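Local coordinates for substrate-binding protein (Synechococcus sp., PDB 6WPN) that probably binds a sugar or oligosaccharide in the periplasm as the substrate-binding component of a transport system, at residues A[321-333]-A[339-351]. Sequence-based numbering, arbitrary orientation.
Sequences LTNGTNQARFARE and SSLEALSAIRAEL
The guanidinium of R332 meets the carboxylate of E350 edge to edge, the two planes only 26° apart. R332 grips it side-on, NE reaching OE1 of E350 at 2.8 Å and NH2 reaching OE2 on its syn lone pair at 2.6 Å; I347 CD1 approaches the guanidinium obliquely, packing on R332 CG. At the other end, the amide NE2 of Q327 donates almost straight to T322 O (2.7 Å), in its own amide plane though above the T322 carbonyl plane, while Q327 OE1 accepts from S339 N at 2.8 Å. CG beside the backbone N (chi1 -81°) sends the chain toward S339. An alanine at Q327 is likely to leave T322 O and the N-H of S339 without these mates.

Between these ends the axes of 324-333 and 341-351, crossing at -39°, come within 8.0 Å, consistent with small G324, A328 and A343: A343 CB sits 3.7 Å from A328 CB and 3.5 Å from G324 O. A331 CB rests on I347 CG1. P338 of strand 337-338 packs against Q327, A331 and A343, seating the pair on the sheet. This helix-strand-helix pairing illustrates divided labour: a buried amide ties the helix starts, a more exposed ion pair joins them farther along.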
ATOM      1  N   LEU A 321     -10.264   0.974 -18.465  1.00 49.40           N
ATOM      2  CA  LEU A 321     -10.240   0.333 -17.156  1.00 55.01           C
ATOM      3  C   LEU A 321     -10.427   1.340 -16.033  1.00 55.05           C
ATOM      4  O   LEU A 321     -10.886   0.977 -14.946  1.00 68.01           O
ATOM      5  CB  LEU A 321      -8.924  -0.422 -16.962  1.00 57.14           C
ATOM      6  CG  LEU A 321      -8.750  -1.724 -17.745  1.00 70.31           C
ATOM      7  CD1 LEU A 321      -7.314  -2.216 -17.648  1.00 68.88           C
ATOM      8  CD2 LEU A 321      -9.723  -2.785 -17.252  1.00 79.99           C
ATOM      9  N   THR A 322     -10.082   2.602 -16.276  1.00 50.68           N
ATOM     10  CA  THR A 322     -10.109   3.628 -15.246  1.00 44.52           C
ATOM     11  C   THR A 322     -11.196   4.673 -15.479  1.00 51.78           C
ATOM     12  O   THR A 322     -11.126   5.765 -14.908  1.00 56.69           O
ATOM     13  CB  THR A 322      -8.741   4.304 -15.150  1.00 50.01           C
ATOM     14  OG1 THR A 322      -8.447   4.954 -16.393  1.00 53.00           O
ATOM     15  CG2 THR A 322      -7.662   3.275 -14.859  1.00 45.54           C
ATOM     16  N   ASN A 323     -12.214   4.363 -16.280  1.00 57.28           N
ATOM     17  CA  ASN A 323     -13.275   5.339 -16.485  1.00 57.49           C
ATOM     18  C   ASN A 323     -14.213   5.334 -15.280  1.00 66.77           C
ATOM     19  O   ASN A 323     -13.989   4.629 -14.291  1.00 73.10           O
ATOM     20  CB  ASN A 323     -14.029   5.064 -17.788  1.00 52.62           C
ATOM     21  CG  ASN A 323     -14.816   3.760 -17.765  1.00 51.25           C
ATOM     22  OD1 ASN A 323     -14.926   3.090 -16.737  1.00 49.29           O
ATOM     23  ND2 ASN A 323     -15.371   3.398 -18.912  1.00 44.44           N
ATOM     24  N   GLY A 324     -15.296   6.110 -15.374  1.00 67.19           N
ATOM     25  CA  GLY A 324     -16.208   6.235 -14.246  1.00 51.03           C
ATOM     26  C   GLY A 324     -16.903   4.927 -13.917  1.00 54.29           C
ATOM     27  O   GLY A 324     -16.959   4.511 -12.757  1.00 47.20           O
ATOM     28  N   THR A 325     -17.452   4.265 -14.938  1.00 53.76           N
ATOM     29  CA  THR A 325     -18.279   3.086 -14.708  1.00 49.62           C
ATOM     30  C   THR A 325     -17.450   1.929 -14.168  1.00 55.69           C
ATOM     31  O   THR A 325     -17.848   1.262 -13.206  1.00 55.09           O
ATOM     32  CB  THR A 325     -18.969   2.668 -16.005  1.00 59.08           C
ATOM     33  OG1 THR A 325     -19.774   3.747 -16.494  1.00 77.28           O
ATOM     34  CG2 THR A 325     -19.839   1.438 -15.773  1.00 53.92           C
ATOM     35  N   ASN A 326     -16.295   1.667 -14.783  1.00 57.01           N
ATOM     36  CA  ASN A 326     -15.487   0.527 -14.361  1.00 59.52           C
ATOM     37  C   ASN A 326     -14.857   0.759 -12.992  1.00 53.26           C
ATOM     38  O   ASN A 326     -14.771  -0.169 -12.180  1.00 54.71           O
ATOM     39  CB  ASN A 326     -14.417   0.218 -15.410  1.00 57.36           C
ATOM     40  CG  ASN A 326     -15.009  -0.264 -16.729  1.00 61.10           C
ATOM     41  OD1 ASN A 326     -15.986  -1.015 -16.746  1.00 67.13           O
ATOM     42  ND2 ASN A 326     -14.405   0.146 -17.841  1.00 48.57           N
ATOM     43  N   GLN A 327     -14.411   1.986 -12.712  1.00 48.62           N
ATOM     44  CA  GLN A 327     -13.808   2.253 -11.410  1.00 50.48           C
ATOM     45  C   GLN A 327     -14.841   2.181 -10.294  1.00 54.58           C
ATOM     46  O   GLN A 327     -14.555   1.659  -9.211  1.00 46.21           O
ATOM     47  CB  GLN A 327     -13.112   3.613 -11.417  1.00 52.01           C
ATOM     48  CG  GLN A 327     -11.728   3.582 -12.041  1.00 55.28           C
ATOM     49  CD  GLN A 327     -10.804   4.632 -11.465  1.00 65.35           C
ATOM     50  OE1 GLN A 327     -10.491   4.608 -10.276  1.00 65.91           O
ATOM     51  NE2 GLN A 327     -10.362   5.566 -12.305  1.00 69.25           N
ATOM     52  N   ALA A 328     -16.052   2.686 -10.542  1.00 55.97           N
ATOM     53  CA  ALA A 328     -17.111   2.576  -9.546  1.00 58.67           C
ATOM     54  C   ALA A 328     -17.435   1.116  -9.263  1.00 54.19           C
ATOM     55  O   ALA A 328     -17.551   0.705  -8.102  1.00 55.62           O
ATOM     56  CB  ALA A 328     -18.357   3.330 -10.014  1.00 52.88           C
ATOM     57  N   ARG A 329     -17.569   0.313 -10.321  1.00 53.31           N
ATOM     58  CA  ARG A 329     -17.870  -1.103 -10.153  1.00 56.68           C
ATOM     59  C   ARG A 329     -16.755  -1.823  -9.405  1.00 55.53           C
ATOM     60  O   ARG A 329     -17.023  -2.675  -8.550  1.00 54.23           O
ATOM     61  CB  ARG A 329     -18.103  -1.744 -11.519  1.00 69.42           C
ATOM     62  CG  ARG A 329     -18.478  -3.211 -11.461  1.00 86.64           C
ATOM     63  CD  ARG A 329     -18.835  -3.739 -12.838  1.00100.99           C
ATOM     64  NE  ARG A 329     -18.993  -5.189 -12.823  1.00115.31           N
ATOM     65  CZ  ARG A 329     -19.031  -5.949 -13.913  1.00120.98           C
ATOM     66  NH1 ARG A 329     -19.172  -7.262 -13.800  1.00124.01           N
ATOM     67  NH2 ARG A 329     -18.925  -5.395 -15.115  1.00120.07           N
ATOM     68  N   PHE A 330     -15.497  -1.499  -9.714  1.00 45.29           N
ATOM     69  CA  PHE A 330     -14.396  -2.117  -8.984  1.00 45.88           C
ATOM     70  C   PHE A 330     -14.348  -1.631  -7.543  1.00 45.84           C
ATOM     71  O   PHE A 330     -14.002  -2.404  -6.645  1.00 47.52           O
ATOM     72  CB  PHE A 330     -13.060  -1.856  -9.691  1.00 49.02           C
ATOM     73  CG  PHE A 330     -11.897  -2.603  -9.084  1.00 51.65           C
ATOM     74  CD1 PHE A 330     -11.699  -3.948  -9.365  1.00 45.54           C
ATOM     75  CD2 PHE A 330     -10.989  -1.957  -8.256  1.00 55.65           C
ATOM     76  CE1 PHE A 330     -10.634  -4.643  -8.814  1.00 46.36           C
ATOM     77  CE2 PHE A 330      -9.915  -2.646  -7.705  1.00 51.31           C
ATOM     78  CZ  PHE A 330      -9.741  -3.995  -7.983  1.00 49.98           C
ATOM     79  N   ALA A 331     -14.701  -0.367  -7.298  1.00 43.54           N
ATOM     80  CA  ALA A 331     -14.735   0.129  -5.924  1.00 44.79           C
ATOM     81  C   ALA A 331     -15.758  -0.631  -5.090  1.00 48.88           C
ATOM     82  O   ALA A 331     -15.521  -0.909  -3.911  1.00 44.66           O
ATOM     83  CB  ALA A 331     -15.037   1.626  -5.907  1.00 36.83           C
ATOM     84  N   ARG A 332     -16.897  -0.990  -5.689  1.00 45.45           N
ATOM     85  CA  ARG A 332     -17.897  -1.762  -4.957  1.00 42.20           C
ATOM     86  C   ARG A 332     -17.425  -3.188  -4.713  1.00 55.83           C
ATOM     87  O   ARG A 332     -17.447  -3.673  -3.575  1.00 55.57           O
ATOM     88  CB  ARG A 332     -19.229  -1.769  -5.711  1.00 44.83           C
ATOM     89  CG  ARG A 332     -19.833  -0.401  -5.932  1.00 59.05           C
ATOM     90  CD  ARG A 332     -21.147  -0.482  -6.690  1.00 60.00           C
ATOM     91  NE  ARG A 332     -21.599   0.837  -7.125  1.00 65.72           N
ATOM     92  CZ  ARG A 332     -21.630   1.239  -8.391  1.00 68.97           C
ATOM     93  NH1 ARG A 332     -21.242   0.416  -9.359  1.00 69.12           N
ATOM     94  NH2 ARG A 332     -22.057   2.461  -8.689  1.00 65.46           N
ATOM     95  N   GLU A 333     -16.995  -3.878  -5.772  1.00 56.64           N
ATOM     96  CA  GLU A 333     -16.646  -5.289  -5.643  1.00 55.50           C
ATOM     97  C   GLU A 333     -15.395  -5.481  -4.800  1.00 51.14           C
ATOM     98  O   GLU A 333     -15.305  -6.440  -4.026  1.00 48.87           O
ATOM     99  CB  GLU A 333     -16.470  -5.914  -7.029  1.00 70.73           C
ATOM    100  CG  GLU A 333     -17.768  -5.989  -7.828  1.00 92.91           C
ATOM    101  CD  GLU A 333     -17.578  -6.544  -9.231  1.00108.07           C
ATOM    102  OE1 GLU A 333     -16.416  -6.699  -9.669  1.00114.17           O
ATOM    103  OE2 GLU A 333     -18.599  -6.822  -9.898  1.00111.17           O
ATOM    104  N   SER A 339      -9.905   6.408  -8.176  1.00 41.73           N
ATOM    105  CA  SER A 339      -9.278   7.685  -8.478  1.00 42.47           C
ATOM    106  C   SER A 339     -10.101   8.525  -9.443  1.00 43.66           C
ATOM    107  O   SER A 339      -9.740   9.677  -9.704  1.00 48.15           O
ATOM    108  CB  SER A 339      -7.870   7.463  -9.047  1.00 45.09           C
ATOM    109  OG  SER A 339      -7.917   6.695 -10.238  1.00 45.81           O
ATOM    110  N   SER A 340     -11.196   7.980  -9.968  1.00 43.54           N
ATOM    111  CA  SER A 340     -12.100   8.736 -10.819  1.00 40.45           C
ATOM    112  C   SER A 340     -13.001   9.613  -9.965  1.00 47.07           C
ATOM    113  O   SER A 340     -13.598   9.139  -8.995  1.00 46.26           O
ATOM    114  CB  SER A 340     -12.944   7.784 -11.664  1.00 52.62           C
ATOM    115  OG  SER A 340     -14.063   8.446 -12.228  1.00 58.21           O
ATOM    116  N   LEU A 341     -13.119  10.889 -10.345  1.00 52.91           N
ATOM    117  CA  LEU A 341     -13.989  11.809  -9.616  1.00 57.18           C
ATOM    118  C   LEU A 341     -15.441  11.352  -9.670  1.00 60.25           C
ATOM    119  O   LEU A 341     -16.148  11.377  -8.654  1.00 51.80           O
ATOM    120  CB  LEU A 341     -13.847  13.224 -10.177  1.00 65.96           C
ATOM    121  CG  LEU A 341     -12.481  13.867  -9.927  1.00 63.59           C
ATOM    122  CD1 LEU A 341     -12.384  15.220 -10.604  1.00 49.20           C
ATOM    123  CD2 LEU A 341     -12.204  13.973  -8.430  1.00 67.33           C
ATOM    124  N   GLU A 342     -15.902  10.935 -10.853  1.00 64.26           N
ATOM    125  CA  GLU A 342     -17.271  10.454 -10.999  1.00 67.06           C
ATOM    126  C   GLU A 342     -17.520   9.246 -10.106  1.00 64.24           C
ATOM    127  O   GLU A 342     -18.522   9.181  -9.387  1.00 68.87           O
ATOM    128  CB  GLU A 342     -17.531  10.078 -12.458  1.00 83.31           C
ATOM    129  CG  GLU A 342     -17.527  11.240 -13.427  1.00105.89           C
ATOM    130  CD  GLU A 342     -17.716  10.812 -14.862  1.00126.35           C
ATOM    131  OE1 GLU A 342     -17.665   9.596 -15.145  1.00132.52           O
ATOM    132  OE2 GLU A 342     -17.923  11.706 -15.708  1.00134.11           O
ATOM    133  N   ALA A 343     -16.605   8.274 -10.139  1.00 59.07           N
ATOM    134  CA  ALA A 343     -16.765   7.063  -9.342  1.00 57.36           C
ATOM    135  C   ALA A 343     -16.584   7.340  -7.853  1.00 59.38           C
ATOM    136  O   ALA A 343     -17.311   6.782  -7.020  1.00 58.25           O
ATOM    137  CB  ALA A 343     -15.779   5.998  -9.814  1.00 56.54           C
ATOM    138  N   LEU A 344     -15.621   8.193  -7.498  1.00 51.56           N
ATOM    139  CA  LEU A 344     -15.387   8.508  -6.092  1.00 45.30           C
ATOM    140  C   LEU A 344     -16.604   9.176  -5.467  1.00 49.52           C
ATOM    141  O   LEU A 344     -17.016   8.823  -4.356  1.00 50.92           O
ATOM    142  CB  LEU A 344     -14.157   9.406  -5.952  1.00 42.21           C
ATOM    143  CG  LEU A 344     -13.818   9.895  -4.543  1.00 46.15           C
ATOM    144  CD1 LEU A 344     -13.533   8.723  -3.613  1.00 41.77           C
ATOM    145  CD2 LEU A 344     -12.644  10.863  -4.574  1.00 49.56           C
ATOM    146  N   SER A 345     -17.179  10.160  -6.160  1.00 47.87           N
ATOM    147  CA  SER A 345     -18.390  10.799  -5.662  1.00 45.74           C
ATOM    148  C   SER A 345     -19.558   9.821  -5.629  1.00 43.10           C
ATOM    149  O   SER A 345     -20.367   9.844  -4.698  1.00 44.54           O
ATOM    150  CB  SER A 345     -18.736  12.018  -6.516  1.00 49.77           C
ATOM    151  OG  SER A 345     -19.840  12.712  -5.966  1.00 56.72           O
ATOM    152  N   ALA A 346     -19.670   8.963  -6.646  1.00 45.41           N
ATOM    153  CA  ALA A 346     -20.744   7.975  -6.655  1.00 44.46           C
ATOM    154  C   ALA A 346     -20.595   6.990  -5.504  1.00 48.90           C
ATOM    155  O   ALA A 346     -21.591   6.602  -4.880  1.00 50.86           O
ATOM    156  CB  ALA A 346     -20.783   7.239  -7.993  1.00 43.23           C
ATOM    157  N   ILE A 347     -19.362   6.560  -5.215  1.00 48.33           N
ATOM    158  CA  ILE A 347     -19.150   5.614  -4.124  1.00 43.03           C
ATOM    159  C   ILE A 347     -19.410   6.282  -2.779  1.00 47.86           C
ATOM    160  O   ILE A 347     -20.052   5.699  -1.895  1.00 46.16           O
ATOM    161  CB  ILE A 347     -17.736   5.012  -4.194  1.00 38.15           C
ATOM    162  CG1 ILE A 347     -17.621   4.074  -5.392  1.00 41.17           C
ATOM    163  CG2 ILE A 347     -17.427   4.237  -2.920  1.00 39.20           C
ATOM    164  CD1 ILE A 347     -18.590   2.930  -5.346  1.00 43.00           C
ATOM    165  N   ARG A 348     -18.904   7.505  -2.593  0.53 51.38           N
ATOM    166  CA  ARG A 348     -19.189   8.240  -1.364  0.53 55.97           C
ATOM    167  C   ARG A 348     -20.689   8.423  -1.174  0.53 59.25           C
ATOM    168  O   ARG A 348     -21.197   8.326  -0.051  0.53 62.00           O
ATOM    169  CB  ARG A 348     -18.491   9.599  -1.384  0.53 54.49           C
ATOM    170  CG  ARG A 348     -16.989   9.554  -1.178  0.53 54.11           C
ATOM    171  CD  ARG A 348     -16.403  10.947  -1.314  0.53 57.38           C
ATOM    172  NE  ARG A 348     -14.952  10.964  -1.165  0.53 58.30           N
ATOM    173  CZ  ARG A 348     -14.324  11.224  -0.025  0.53 57.48           C
ATOM    174  NH1 ARG A 348     -15.024  11.490   1.070  0.53 67.01           N
ATOM    175  NH2 ARG A 348     -12.998  11.218   0.024  0.53 51.25           N
ATOM    176  N   ALA A 349     -21.411   8.684  -2.265  1.00 54.91           N
ATOM    177  CA  ALA A 349     -22.852   8.889  -2.167  1.00 53.89           C
ATOM    178  C   ALA A 349     -23.569   7.598  -1.798  1.00 55.28           C
ATOM    179  O   ALA A 349     -24.495   7.611  -0.982  1.00 65.24           O
ATOM    180  CB  ALA A 349     -23.393   9.447  -3.483  1.00 47.06           C
ATOM    181  N   GLU A 350     -23.162   6.476  -2.394  1.00 49.11           N
ATOM    182  CA  GLU A 350     -23.793   5.201  -2.071  1.00 49.58           C
ATOM    183  C   GLU A 350     -23.562   4.825  -0.615  1.00 52.04           C
ATOM    184  O   GLU A 350     -24.460   4.294   0.049  1.00 56.18           O
ATOM    185  CB  GLU A 350     -23.282   4.110  -3.011  1.00 47.23           C
ATOM    186  CG  GLU A 350     -23.768   4.295  -4.441  1.00 67.60           C
ATOM    187  CD  GLU A 350     -22.971   3.492  -5.453  1.00 80.30           C
ATOM    188  OE1 GLU A 350     -22.118   2.676  -5.038  1.00 80.70           O
ATOM    189  OE2 GLU A 350     -23.200   3.682  -6.669  1.00 88.20           O
ATOM    190  N   LEU A 351     -22.377   5.130  -0.086  1.00 47.77           N
ATOM    191  CA  LEU A 351     -22.084   4.789   1.300  1.00 48.85           C
ATOM    192  C   LEU A 351     -22.915   5.627   2.268  1.00 53.22           C
ATOM    193  O   LEU A 351     -23.374   5.119   3.297  1.00 46.35           O
ATOM    194  CB  LEU A 351     -20.593   4.971   1.580  1.00 39.28           C
ATOM    195  CG  LEU A 351     -19.702   3.958   0.869  1.00 41.63           C
ATOM    196  CD1 LEU A 351     -18.222   4.320   1.011  1.00 36.94           C
ATOM    197  CD2 LEU A 351     -19.980   2.561   1.403  1.00 37.70           C
TER